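Putative DD-carboxypeptidase TP_0574 (Treponema pallidum, PDB 1O75) binds penicillin and has zinc-dependent carboxypeptidase activity, possibly as a D,D-carboxypeptidase that lowers peptidoglycan cross-linking. Local coordinates at residues A18-G23 against H153-V158; F67-E72 against T278-D283; Q27-L32 against T194-S199; G168-K171 against H175-E178. The protein carries 2 engineered substitutions. One frame throughout, in Å; residues are numbered along the deposited sequence.

Contact 1. Residues A18-G23 against H153-V158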
loop_
_atom_site.group_PDB
_atom_site.type_symbol
_atom_site.label_atom_id
_atom_site.label_comp_id
_atom_site.label_asym_id
_atom_site.label_seq_id
_atom_site.Cartn_x
_atom_site.Cartn_y
_atom_site.Cartn_z
ATOM N N ALA B 18 -6.768 -17.928 -25.855
ATOM C CA ALA B 18 -7.829 -18.260 -26.828
ATOM C C ALA B 18 -8.350 -19.697 -26.643
ATOM O O ALA B 18 -9.576 -19.931 -26.680
ATOM C CB ALA B 18 -7.334 -18.051 -28.252
ATOM N N ASP B 19 -7.442 -20.654 -26.437
ATOM C CA ASP B 19 -7.830 -22.055 -26.217
ATOM C C ASP B 19 -8.726 -22.168 -24.987
ATOM O O ASP B 19 -9.658 -22.985 -24.939
ATOM C CB ASP B 19 -6.630 -22.970 -25.902
ATOM C CG ASP B 19 -5.663 -23.154 -27.063
ATOM O OD1 ASP B 19 -6.111 -23.255 -28.226
ATOM O OD2 ASP B 19 -4.433 -23.233 -26.767
ATOM N N TYR B 20 -8.400 -21.402 -23.953
ATOM C CA TYR B 20 -9.167 -21.476 -22.709
ATOM C C TYR B 20 -10.564 -20.858 -22.833
ATOM O O TYR B 20 -11.557 -21.448 -22.430
ATOM C CB TYR B 20 -8.408 -20.754 -21.571
ATOM C CG TYR B 20 -9.081 -20.861 -20.219
ATOM C CD1 TYR B 20 -10.146 -20.017 -19.865
ATOM C CD2 TYR B 20 -8.729 -21.872 -19.331
ATOM C CE1 TYR B 20 -10.835 -20.196 -18.676
ATOM C CE2 TYR B 20 -9.423 -22.058 -18.138
ATOM C CZ TYR B 20 -10.470 -21.222 -17.821
ATOM O OH TYR B 20 -11.160 -21.419 -16.653
ATOM N N TRP B 21 -10.627 -19.668 -23.404
ATOM C CA TRP B 21 -11.895 -18.960 -23.465
ATOM C C TRP B 21 -12.848 -19.398 -24.571
ATOM O O TRP B 21 -14.038 -19.139 -24.489
ATOM C CB TRP B 21 -11.629 -17.443 -23.521
ATOM C CG TRP B 21 -11.194 -16.875 -22.180
ATOM C CD1 TRP B 21 -9.924 -16.455 -21.818
ATOM C CD2 TRP B 21 -12.005 -16.753 -20.996
ATOM N NE1 TRP B 21 -9.908 -16.101 -20.480
ATOM C CE2 TRP B 21 -11.165 -16.272 -19.955
ATOM C CE3 TRP B 21 -13.359 -17.001 -20.713
ATOM C CZ2 TRP B 21 -11.634 -16.043 -18.665
ATOM C CZ3 TRP B 21 -13.825 -16.764 -19.411
ATOM C CH2 TRP B 21 -12.964 -16.291 -18.413
ATOM N N ALA B 22 -12.335 -20.065 -25.598
ATOM C CA ALA B 22 -13.197 -20.522 -26.698
ATOM C C ALA B 22 -14.429 -21.261 -26.164
ATOM O O ALA B 22 -15.568 -20.927 -26.497
ATOM C CB ALA B 22 -12.417 -21.438 -27.631
ATOM N N GLY B 23 -14.196 -22.274 -25.344
ATOM C CA GLY B 23 -15.308 -23.033 -24.801
ATOM C C GLY B 23 -16.173 -22.277 -23.801
ATOM O O GLY B 23 -17.362 -22.576 -23.672
ATOM N N HIS B 153 1.198 -15.963 -22.881
ATOM C CA HIS B 153 0.378 -16.720 -23.833
ATOM C C HIS B 153 -0.875 -17.380 -23.293
ATOM O O HIS B 153 -1.816 -17.648 -24.052
ATOM C CB HIS B 153 1.197 -17.840 -24.474
ATOM C CG HIS B 153 2.378 -17.363 -25.252
ATOM N ND1 HIS B 153 2.535 -17.126 -26.576
ATOM C CD2 HIS B 153 3.594 -17.085 -24.664
ATOM C CE1 HIS B 153 3.835 -16.716 -26.761
ATOM N NE2 HIS B 153 4.453 -16.701 -25.593
ATOM N N GLY B 154 -0.853 -17.681 -21.999
ATOM C CA GLY B 154 -1.960 -18.367 -21.380
ATOM C C GLY B 154 -1.595 -18.969 -20.038
ATOM O O GLY B 154 -0.653 -18.531 -19.370
ATOM N N MET B 155 -2.332 -19.997 -19.659
ATOM C CA MET B 155 -2.173 -20.631 -18.366
ATOM C C MET B 155 -1.507 -21.995 -18.435
ATOM O O MET B 155 -1.866 -22.839 -19.256
ATOM C CB MET B 155 -3.554 -20.720 -17.697
ATOM C CG MET B 155 -4.169 -19.331 -17.420
ATOM S SD MET B 155 -5.965 -19.400 -17.422
ATOM C CE MET B 155 -6.242 -19.173 -19.197
ATOM N N LYS B 156 -0.522 -22.204 -17.568
ATOM C CA LYS B 156 0.210 -23.471 -17.569
ATOM C C LYS B 156 -0.577 -24.627 -16.988
ATOM O O LYS B 156 -0.444 -25.754 -17.464
ATOM C CB LYS B 156 1.546 -23.337 -16.802
ATOM C CG LYS B 156 2.576 -22.460 -17.489
ATOM C CD LYS B 156 3.958 -22.571 -16.809
ATOM C CE LYS B 156 3.919 -22.093 -15.381
ATOM N NZ LYS B 156 5.223 -22.290 -14.641
ATOM N N PHE B 157 -1.398 -24.353 -15.976
ATOM C CA PHE B 157 -2.170 -25.387 -15.296
ATOM C C PHE B 157 -3.709 -25.273 -15.339
ATOM O O PHE B 157 -4.342 -24.705 -14.448
ATOM C CB PHE B 157 -1.711 -25.489 -13.828
ATOM C CG PHE B 157 -0.213 -25.544 -13.664
ATOM C CD1 PHE B 157 0.509 -26.651 -14.104
ATOM C CD2 PHE B 157 0.481 -24.465 -13.120
ATOM C CE1 PHE B 157 1.921 -26.683 -14.006
ATOM C CE2 PHE B 157 1.889 -24.483 -13.013
ATOM C CZ PHE B 157 2.605 -25.593 -13.457
ATOM N N VAL B 158 -4.296 -25.846 -16.377
ATOM C CA VAL B 158 -5.741 -25.870 -16.530
ATOM C C VAL B 158 -6.191 -27.312 -16.253
ATOM O O VAL B 158 -5.717 -28.235 -16.911
ATOM C CB VAL B 158 -6.155 -25.499 -17.977
ATOM C CG1 VAL B 158 -7.678 -25.628 -18.127
ATOM C CG2 VAL B 158 -5.683 -24.075 -18.317
#
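Y20, whose ring receives M155 and V158, also holds the ammonium of K190: its carbonyl O is hydrogen-bonded to NZ and its ring makes a cation-pi contact with the same group. S199 O grips that nitrogen too, so one lysine joins helix 17-25 to the chain around the 197-198 hairpin. Toward the 153-158 segment the tyrosine meets apolar groups and a sulfur. M155 crosses it at about a right angle and sets SD over one ring face, 4.4 Å from the centroid of the Y20 ring and 20° off its normal, a Met-aromatic contact. The methionine chain bends at its last torsion (chi3 -86°), which folds the methyl back to the root of the ring, with CE 3.5 Å from Y20 CG and 3.6 Å from Y20 CB. V158 comes in at the edge instead: its CG2 is 3.9 Å from Y20 CD2, and CG1 is 4.0 Å from Y20 CE2. This is helix-on-sheet packing, with helix 17-25 laid against the long strand 143-163 of the large mixed sheet. The chain turns a corner at K156, and residues on the two sides of that corner, M155 and V158, both point at the one aromatic ring. Y20 has its CG anti to the backbone N (chi1 -176°), which carries the ring off the helix toward that corner. Next door, W21 receives Y20 CD1 over one face of its indole, 3.8 Å above the plane, and T257 of strand 255-262 touches both aromatic side chains.

Contact 2. Residues F67-E72 against T278-D283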
loop_
_atom_site.group_PDB
_atom_site.type_symbol
_atom_site.label_atom_id
_atom_site.label_comp_id
_atom_site.label_asym_id
_atom_site.label_seq_id
_atom_site.Cartn_x
_atom_site.Cartn_y
_atom_site.Cartn_z
ATOM N N PHE B 67 4.784 -18.167 -12.461
ATOM C CA PHE B 67 4.316 -19.340 -11.757
ATOM C C PHE B 67 3.128 -20.063 -12.401
ATOM O O PHE B 67 3.173 -21.280 -12.603
ATOM C CB PHE B 67 3.993 -18.955 -10.318
ATOM C CG PHE B 67 5.190 -18.474 -9.554
ATOM C CD1 PHE B 67 6.112 -19.388 -9.040
ATOM C CD2 PHE B 67 5.428 -17.109 -9.395
ATOM C CE1 PHE B 67 7.265 -18.946 -8.372
ATOM C CE2 PHE B 67 6.584 -16.650 -8.728
ATOM C CZ PHE B 67 7.498 -17.577 -8.219
ATOM N N GLN B 68 2.073 -19.318 -12.723
ATOM C CA GLN B 68 0.867 -19.912 -13.302
ATOM C C GLN B 68 0.700 -19.717 -14.802
ATOM O O GLN B 68 -0.127 -20.396 -15.424
ATOM C CB GLN B 68 -0.379 -19.335 -12.603
ATOM C CG GLN B 68 -0.656 -19.919 -11.234
ATOM C CD GLN B 68 -1.405 -21.215 -11.326
ATOM O OE1 GLN B 68 -0.696 -22.310 -11.197
ATOM N NE2 GLN B 68 -2.626 -21.233 -11.542
ATOM N N TYR B 69 1.461 -18.799 -15.384
ATOM C CA TYR B 69 1.324 -18.485 -16.805
ATOM C C TYR B 69 2.529 -18.844 -17.679
ATOM O O TYR B 69 3.653 -18.960 -17.176
ATOM C CB TYR B 69 1.029 -16.986 -16.953
ATOM C CG TYR B 69 -0.179 -16.545 -16.133
ATOM C CD1 TYR B 69 -1.482 -16.652 -16.646
ATOM C CD2 TYR B 69 -0.025 -16.071 -14.826
ATOM C CE1 TYR B 69 -2.618 -16.297 -15.857
ATOM C CE2 TYR B 69 -1.144 -15.710 -14.043
ATOM C CZ TYR B 69 -2.429 -15.835 -14.568
ATOM O OH TYR B 69 -3.516 -15.532 -13.788
ATOM N N ALA B 70 2.275 -18.993 -18.981
ATOM C CA ALA B 70 3.313 -19.296 -19.979
ATOM C C ALA B 70 3.845 -17.923 -20.348
ATOM O O ALA B 70 3.199 -17.161 -21.073
ATOM C CB ALA B 70 2.695 -19.995 -21.211
ATOM N N VAL B 71 5.032 -17.600 -19.851
ATOM C CA VAL B 71 5.600 -16.272 -20.059
ATOM C C VAL B 71 6.936 -16.232 -20.780
ATOM O O VAL B 71 7.777 -17.111 -20.577
ATOM C CB VAL B 71 5.839 -15.596 -18.685
ATOM C CG1 VAL B 71 6.492 -14.199 -18.870
ATOM C CG2 VAL B 71 4.531 -15.525 -17.911
ATOM N N GLU B 72 7.132 -15.206 -21.604
ATOM C CA GLU B 72 8.423 -14.996 -22.260
ATOM C C GLU B 72 8.813 -13.566 -21.945
ATOM O O GLU B 72 7.954 -12.672 -21.897
ATOM C CB GLU B 72 8.348 -15.145 -23.788
ATOM C CG GLU B 72 8.129 -16.558 -24.283
ATOM C CD GLU B 72 8.044 -16.609 -25.798
ATOM O OE1 GLU B 72 7.163 -15.943 -26.377
ATOM O OE2 GLU B 72 8.868 -17.303 -26.412
ATOM N N THR B 278 -10.980 -12.708 -19.903
ATOM C CA THR B 278 -9.972 -11.711 -19.561
ATOM C C THR B 278 -8.572 -12.308 -19.679
ATOM O O THR B 278 -8.403 -13.529 -19.777
ATOM C CB THR B 278 -10.124 -11.231 -18.119
ATOM O OG1 THR B 278 -9.968 -12.357 -17.235
ATOM C CG2 THR B 278 -11.507 -10.552 -17.893
ATOM N N LYS B 279 -7.573 -11.432 -19.654
ATOM C CA LYS B 279 -6.174 -11.862 -19.734
ATOM C C LYS B 279 -5.468 -11.234 -18.540
ATOM O O LYS B 279 -5.616 -10.042 -18.281
ATOM C CB LYS B 279 -5.561 -11.384 -21.048
ATOM C CG LYS B 279 -6.238 -12.032 -22.238
ATOM C CD LYS B 279 -5.490 -11.792 -23.539
ATOM C CE LYS B 279 -5.563 -10.348 -23.972
ATOM N NZ LYS B 279 -5.004 -10.181 -25.365
ATOM N N HIS B 280 -4.699 -12.025 -17.808
ATOM C CA HIS B 280 -4.042 -11.470 -16.631
ATOM C C HIS B 280 -3.032 -10.398 -17.013
ATOM O O HIS B 280 -2.489 -10.415 -18.108
ATOM C CB HIS B 280 -3.360 -12.573 -15.824
ATOM C CG HIS B 280 -2.985 -12.136 -14.450
ATOM N ND1 HIS B 280 -3.919 -11.680 -13.543
ATOM C CD2 HIS B 280 -1.780 -12.047 -13.835
ATOM C CE1 HIS B 280 -3.305 -11.330 -12.427
ATOM N NE2 HIS B 280 -2.009 -11.541 -12.578
ATOM N N SER B 281 -2.819 -9.458 -16.102
ATOM C CA SER B 281 -1.900 -8.346 -16.283
ATOM C C SER B 281 -2.579 -7.249 -17.086
ATOM O O SER B 281 -2.549 -6.092 -16.706
ATOM C CB SER B 281 -0.618 -8.792 -16.976
ATOM O OG SER B 281 0.280 -7.707 -16.970
ATOM N N ALA B 282 -3.213 -7.600 -18.191
ATOM C CA ALA B 282 -3.915 -6.577 -18.951
ATOM C C ALA B 282 -5.252 -6.227 -18.272
ATOM O O ALA B 282 -5.609 -5.055 -18.168
ATOM C CB ALA B 282 -4.170 -7.069 -20.390
ATOM N N ASP B 283 -5.972 -7.240 -17.780
ATOM C CA ASP B 283 -7.298 -7.023 -17.184
ATOM C C ASP B 283 -7.421 -7.309 -15.703
ATOM O O ASP B 283 -8.422 -6.929 -15.070
ATOM C CB ASP B 283 -8.338 -7.886 -17.914
ATOM C CG ASP B 283 -8.256 -7.737 -19.416
ATOM O OD1 ASP B 283 -8.101 -6.594 -19.889
ATOM O OD2 ASP B 283 -8.338 -8.754 -20.125
#
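Y69 and H280 make this contact between them, two buried side chains whose rings lie almost parallel, with 3° between their planes. They are slid so far apart, centroids of the Y69 and H280 rings at 5.1 Å, that they barely overlap. What lies over the imidazole is the phenol oxygen: Y69 OH stands above one face, offset toward the rim, 3.5 Å from H280 CG. Alongside it, Y69 CE2 is 3.7 Å from H280 CD2, while Y69 CZ meets the histidine's root, 3.6 Å from H280 CB. A near-trans chi1 (-165°) throws the H280 ring out of the loop toward strand 69-85.

The polar ends are satisfied by other partners. Y69 OH donates to N256 O, which fixes the hydroxyl over the ring; H280 ND1 is hydrogen-bonded to S284 OG, and H280 N to Y17 OH, so both the imidazole and its backbone are held. Behind H280 the loop closes on itself: K279 N donates to D283 OD2 at 2.8 Å, and D283 N returns a bond to K279 O at 2.9 Å. The carboxylate that shapes the loop is in turn salt-bridged to R304. Y69 belongs to the Tp47 domain a family region and H280 to the domain C region, so the slid-apart pair of rings is a buried aromatic contact between a sheet strand of one and an irregular loop between strands 274-276 and 284-285 of the other.

Contact 3. Residues Q27-L32 against T194-S199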
loop_
_atom_site.group_PDB
_atom_site.type_symbol
_atom_site.label_atom_id
_atom_site.label_comp_id
_atom_site.label_asym_id
_atom_site.label_seq_id
_atom_site.Cartn_x
_atom_site.Cartn_y
_atom_site.Cartn_z
ATOM N N GLN B 27 -17.306 -19.938 -28.502
ATOM C CA GLN B 27 -16.739 -19.417 -29.745
ATOM C C GLN B 27 -15.669 -20.401 -30.223
ATOM O O GLN B 27 -15.667 -21.562 -29.814
ATOM C CB GLN B 27 -16.100 -18.048 -29.497
ATOM C CG GLN B 27 -17.069 -16.941 -29.084
ATOM C CD GLN B 27 -18.021 -16.564 -30.196
ATOM O OE1 GLN B 27 -17.722 -16.770 -31.381
ATOM N NE2 GLN B 27 -19.176 -15.989 -29.826
ATOM N N SER B 28 -14.787 -19.968 -31.124
ATOM C CA SER B 28 -13.710 -20.866 -31.565
ATOM C C SER B 28 -12.389 -20.156 -31.292
ATOM O O SER B 28 -12.345 -18.934 -31.175
ATOM C CB SER B 28 -13.784 -21.172 -33.060
ATOM O OG SER B 28 -13.471 -20.022 -33.818
ATOM N N ARG B 29 -11.315 -20.923 -31.200
ATOM C CA ARG B 29 -10.016 -20.313 -30.953
ATOM C C ARG B 29 -9.704 -19.229 -31.981
ATOM O O ARG B 29 -9.326 -18.110 -31.625
ATOM C CB ARG B 29 -8.920 -21.379 -30.966
ATOM C CG ARG B 29 -7.518 -20.804 -30.761
ATOM C CD ARG B 29 -6.491 -21.913 -30.512
ATOM N NE ARG B 29 -6.548 -22.928 -31.553
ATOM C CZ ARG B 29 -6.360 -22.668 -32.841
ATOM N NH1 ARG B 29 -6.100 -21.428 -33.227
ATOM N NH2 ARG B 29 -6.445 -23.636 -33.744
ATOM N N ASP B 30 -9.914 -19.538 -33.256
ATOM C CA ASP B 30 -9.596 -18.584 -34.312
ATOM C C ASP B 30 -10.347 -17.287 -34.242
ATOM O O ASP B 30 -9.813 -16.223 -34.571
ATOM C CB ASP B 30 -9.768 -19.248 -35.680
ATOM C CG ASP B 30 -8.757 -20.357 -35.891
ATOM O OD1 ASP B 30 -7.573 -20.125 -35.564
ATOM O OD2 ASP B 30 -9.128 -21.452 -36.361
ATOM N N VAL B 31 -11.597 -17.359 -33.806
ATOM C CA VAL B 31 -12.393 -16.151 -33.653
ATOM C C VAL B 31 -11.858 -15.313 -32.485
ATOM O O VAL B 31 -12.008 -14.092 -32.465
ATOM C CB VAL B 31 -13.870 -16.529 -33.412
ATOM C CG1 VAL B 31 -14.582 -15.442 -32.640
ATOM C CG2 VAL B 31 -14.531 -16.796 -34.765
ATOM N N LEU B 32 -11.228 -15.963 -31.516
ATOM C CA LEU B 32 -10.697 -15.232 -30.366
ATOM C C LEU B 32 -9.259 -14.713 -30.591
ATOM O O LEU B 32 -8.665 -14.071 -29.713
ATOM C CB LEU B 32 -10.764 -16.117 -29.123
ATOM C CG LEU B 32 -12.174 -16.503 -28.654
ATOM C CD1 LEU B 32 -12.079 -17.218 -27.313
ATOM C CD2 LEU B 32 -13.043 -15.251 -28.550
ATOM N N THR B 194 -11.671 -32.105 -29.028
ATOM C CA THR B 194 -11.040 -32.543 -30.257
ATOM C C THR B 194 -9.542 -32.372 -30.077
ATOM O O THR B 194 -9.075 -31.975 -29.006
ATOM C CB THR B 194 -11.481 -31.714 -31.469
ATOM O OG1 THR B 194 -10.994 -30.377 -31.330
ATOM C CG2 THR B 194 -13.009 -31.690 -31.589
ATOM N N GLU B 195 -8.795 -32.659 -31.131
ATOM C CA GLU B 195 -7.348 -32.551 -31.087
ATOM C C GLU B 195 -6.893 -31.130 -30.759
ATOM O O GLU B 195 -5.749 -30.911 -30.363
ATOM C CB GLU B 195 -6.775 -32.965 -32.439
ATOM C CG GLU B 195 -7.117 -32.009 -33.550
ATOM C CD GLU B 195 -6.674 -32.526 -34.901
ATOM O OE1 GLU B 195 -5.540 -33.041 -34.993
ATOM O OE2 GLU B 195 -7.457 -32.410 -35.872
ATOM N N ASP B 196 -7.780 -30.157 -30.928
ATOM C CA ASP B 196 -7.384 -28.781 -30.655
ATOM C C ASP B 196 -8.460 -27.915 -30.006
ATOM O O ASP B 196 -8.520 -26.715 -30.269
ATOM C CB ASP B 196 -6.921 -28.127 -31.953
ATOM C CG ASP B 196 -8.060 -27.907 -32.927
ATOM O OD1 ASP B 196 -9.178 -28.418 -32.666
ATOM O OD2 ASP B 196 -7.838 -27.224 -33.951
ATOM N N SER B 197 -9.300 -28.502 -29.157
ATOM C CA SER B 197 -10.355 -27.711 -28.512
ATOM C C SER B 197 -10.817 -28.310 -27.193
ATOM O O SER B 197 -10.851 -29.537 -27.030
ATOM C CB SER B 197 -11.555 -27.559 -29.459
ATOM O OG SER B 197 -12.330 -28.748 -29.524
ATOM N N PHE B 198 -11.158 -27.437 -26.242
ATOM C CA PHE B 198 -11.625 -27.875 -24.933
ATOM C C PHE B 198 -12.973 -27.243 -24.619
ATOM O O PHE B 198 -13.271 -26.142 -25.066
ATOM C CB PHE B 198 -10.616 -27.492 -23.838
ATOM C CG PHE B 198 -9.272 -28.168 -23.987
ATOM C CD1 PHE B 198 -8.363 -27.736 -24.950
ATOM C CD2 PHE B 198 -8.927 -29.242 -23.164
ATOM C CE1 PHE B 198 -7.111 -28.370 -25.089
ATOM C CE2 PHE B 198 -7.700 -29.873 -23.295
ATOM C CZ PHE B 198 -6.786 -29.434 -24.262
ATOM N N SER B 199 -13.769 -27.954 -23.832
ATOM C CA SER B 199 -15.101 -27.510 -23.456
ATOM C C SER B 199 -15.107 -26.426 -22.389
ATOM O O SER B 199 -14.063 -26.108 -21.796
ATOM C CB SER B 199 -15.868 -28.687 -22.891
ATOM O OG SER B 199 -15.469 -28.926 -21.552
#
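R29 and D196 meet through their charges. NH2 of R29 lies 3.9 Å from OD2 of D196, a long salt bridge in which the carboxylate oxygen sits at the edge of the guanidinium, near its plane. The two flat groups are turned 69° against each other, so this is a single-oxygen approach and not a paired, coplanar one. The other terminal nitrogen is taken from within its own segment: R29 NH1 reaches D30 OD1 at 3.1 Å, weakly, since the angle at the hydrogen is 123°. R29 thus sits between two acids, and a further, weak ion pair runs from NE to D19 of helix 17-25. Its chain leaves the backbone extended and then bends at chi3 (53°), which swings the guanidinium across to D196.

Hydrogen bonds shape the backbone on each side. S28 OG accepts from V31 N at 3.3 Å, an ST motif where residues 29-31 take helical backbone angles. Across from it, strands 190-194 and 197-198 form a beta hairpin whose tight turn holds E195 and D196, and D196 carries its charge out from that tip.

Side-chain hydroxyls brace the hairpin turn as well. T194 OG1 donates to D196 OD1 at 3.0 Å, meeting that oxygen nearly end-on, which leaves OD2 as the atom turned to the arginine. S197 OG lies 2.8 Å from T194 OG1, closing the turn from its other strand.

Contact 4. Residues G168-K171 against H175-E178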
loop_
_atom_site.group_PDB
_atom_site.type_symbol
_atom_site.label_atom_id
_atom_site.label_comp_id
_atom_site.label_asym_id
_atom_site.label_seq_id
_atom_site.Cartn_x
_atom_site.Cartn_y
_atom_site.Cartn_z
ATOM N N GLY B 168 -2.523 -38.676 -26.542
ATOM C CA GLY B 168 -1.248 -38.408 -27.181
ATOM C C GLY B 168 -1.042 -36.997 -27.668
ATOM O O GLY B 168 0.008 -36.395 -27.438
ATOM N N ILE B 169 -2.032 -36.459 -28.362
ATOM C CA ILE B 169 -1.900 -35.105 -28.875
ATOM C C ILE B 169 -1.926 -34.113 -27.710
ATOM O O ILE B 169 -1.284 -33.066 -27.764
ATOM C CB ILE B 169 -3.016 -34.787 -29.882
ATOM C CG1 ILE B 169 -2.828 -33.378 -30.433
ATOM C CG2 ILE B 169 -4.367 -34.953 -29.230
ATOM C CD1 ILE B 169 -3.676 -33.090 -31.643
ATOM N N ALA B 170 -2.649 -34.477 -26.657
ATOM C CA ALA B 170 -2.770 -33.654 -25.460
ATOM C C ALA B 170 -1.388 -33.415 -24.837
ATOM O O ALA B 170 -1.010 -32.277 -24.540
ATOM C CB ALA B 170 -3.686 -34.343 -24.459
ATOM N N LYS B 171 -0.640 -34.499 -24.649
ATOM C CA LYS B 171 0.700 -34.429 -24.075
ATOM C C LYS B 171 1.657 -33.658 -24.974
ATOM O O LYS B 171 2.487 -32.880 -24.495
ATOM C CB LYS B 171 1.252 -35.839 -23.839
ATOM C CG LYS B 171 0.501 -36.614 -22.784
ATOM C CD LYS B 171 1.182 -37.929 -22.442
ATOM C CE LYS B 171 0.397 -38.668 -21.360
ATOM N NZ LYS B 171 1.098 -39.888 -20.859
ATOM N N HIS B 175 0.908 -29.861 -23.481
ATOM C CA HIS B 175 1.703 -30.237 -22.323
ATOM C C HIS B 175 0.887 -30.925 -21.248
ATOM O O HIS B 175 1.068 -30.672 -20.062
ATOM C CB HIS B 175 2.394 -28.997 -21.746
ATOM C CG HIS B 175 3.290 -28.302 -22.728
ATOM N ND1 HIS B 175 3.977 -27.143 -22.425
ATOM C CD2 HIS B 175 3.600 -28.595 -24.015
ATOM C CE1 HIS B 175 4.666 -26.752 -23.482
ATOM N NE2 HIS B 175 4.455 -27.616 -24.461
ATOM N N PHE B 176 -0.021 -31.800 -21.663
ATOM C CA PHE B 176 -0.841 -32.517 -20.708
ATOM C C PHE B 176 -0.001 -33.422 -19.824
ATOM O O PHE B 176 0.869 -34.145 -20.314
ATOM C CB PHE B 176 -1.889 -33.368 -21.427
ATOM C CG PHE B 176 -2.738 -34.181 -20.498
ATOM C CD1 PHE B 176 -3.541 -33.557 -19.538
ATOM C CD2 PHE B 176 -2.722 -35.573 -20.560
ATOM C CE1 PHE B 176 -4.315 -34.303 -18.649
ATOM C CE2 PHE B 176 -3.491 -36.332 -19.677
ATOM C CZ PHE B 176 -4.292 -35.696 -18.713
ATOM N N VAL B 177 -0.280 -33.381 -18.525
ATOM C CA VAL B 177 0.408 -34.205 -17.540
ATOM C C VAL B 177 -0.641 -34.734 -16.569
ATOM O O VAL B 177 -1.335 -33.950 -15.920
ATOM C CB VAL B 177 1.438 -33.383 -16.739
ATOM C CG1 VAL B 177 2.026 -34.233 -15.625
ATOM C CG2 VAL B 177 2.530 -32.877 -17.667
ATOM N N GLU B 178 -0.771 -36.055 -16.473
ATOM C CA GLU B 178 -1.758 -36.631 -15.569
ATOM C C GLU B 178 -1.461 -36.192 -14.153
ATOM O O GLU B 178 -0.311 -35.947 -13.809
ATOM C CB GLU B 178 -1.759 -38.161 -15.652
ATOM C CG GLU B 178 -2.418 -38.712 -16.907
ATOM C CD GLU B 178 -2.643 -40.223 -16.846
ATOM O OE1 GLU B 178 -3.325 -40.705 -15.914
ATOM O OE2 GLU B 178 -2.140 -40.930 -17.741
HETATM O O HOH W 1 3.195 -33.487 -21.490
#
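F176 turns its ring away from its own backbone N (chi1 178°), which lays it past A170 and along K171, whose own chain starts with CG beside the backbone N (chi1 -66°) and then runs fully extended. The lysine's methylene therefore comes to the ring edge, near its plane, with K171 CG 4.1 Å from F176 CD2; the same CG also rests 3.5 Å from F176 O. A170 packs at the root of the side chain, its CB 3.7 Å from F176 CB.

The backbones are joined by one direct bond. F176 N donates to A170 O at 3.1 Å and nearly straight (162°), although the donor stands well above the carbonyl plane and not on a lone pair. A CA-H...O contact lies beside it, from H175 CA to K171 O at 3.5 Å. That carbonyl also takes a proton from a water, 3.1 Å from K171 O, which gives its other proton to F176 O at 2.7 Å. The last turn of the helix thus hands its carbonyls to the chain that doubles back past it.

The inner side is apolar: A170 touches V162 and M192, and F176 meets V160 and V162 of strand 143-163. Beyond the ring, E178 forms a salt bridge with K167 at the other end of the helix.

H175 takes left-handed backbone angles where the chain leaves helix 167-173 and heads into strand 177-178, paired antiparallel with strand 8-16: a helix C-terminal turn that leads straight into an edge of the large mixed sheet.

From the N terminus, helix 17-25 opens contact 1, the loop at 27-32 opens contact 3 and strand 69-85 opens contact 2. Contact 1 closes first, at 153-158. Contact 4 follows as a short local reversal, opening and closing within the spans of both contact 3, which ends at 194-199, and contact 2, which ends at 278-283. Contacts 1, 2 and 3 all cross one another. Contacts 1 and 2 meet through neighbouring strands 143-163 and 69-85, with K156 N 2.8 Å from Q68 O, whereas contacts 1 and 3 meet where helix 17-25 runs on into the 27-32 loop, D19 facing R29. Contacts 1, 3 and 4 lie in the domain a region; contact 2 ties it to the domain C region.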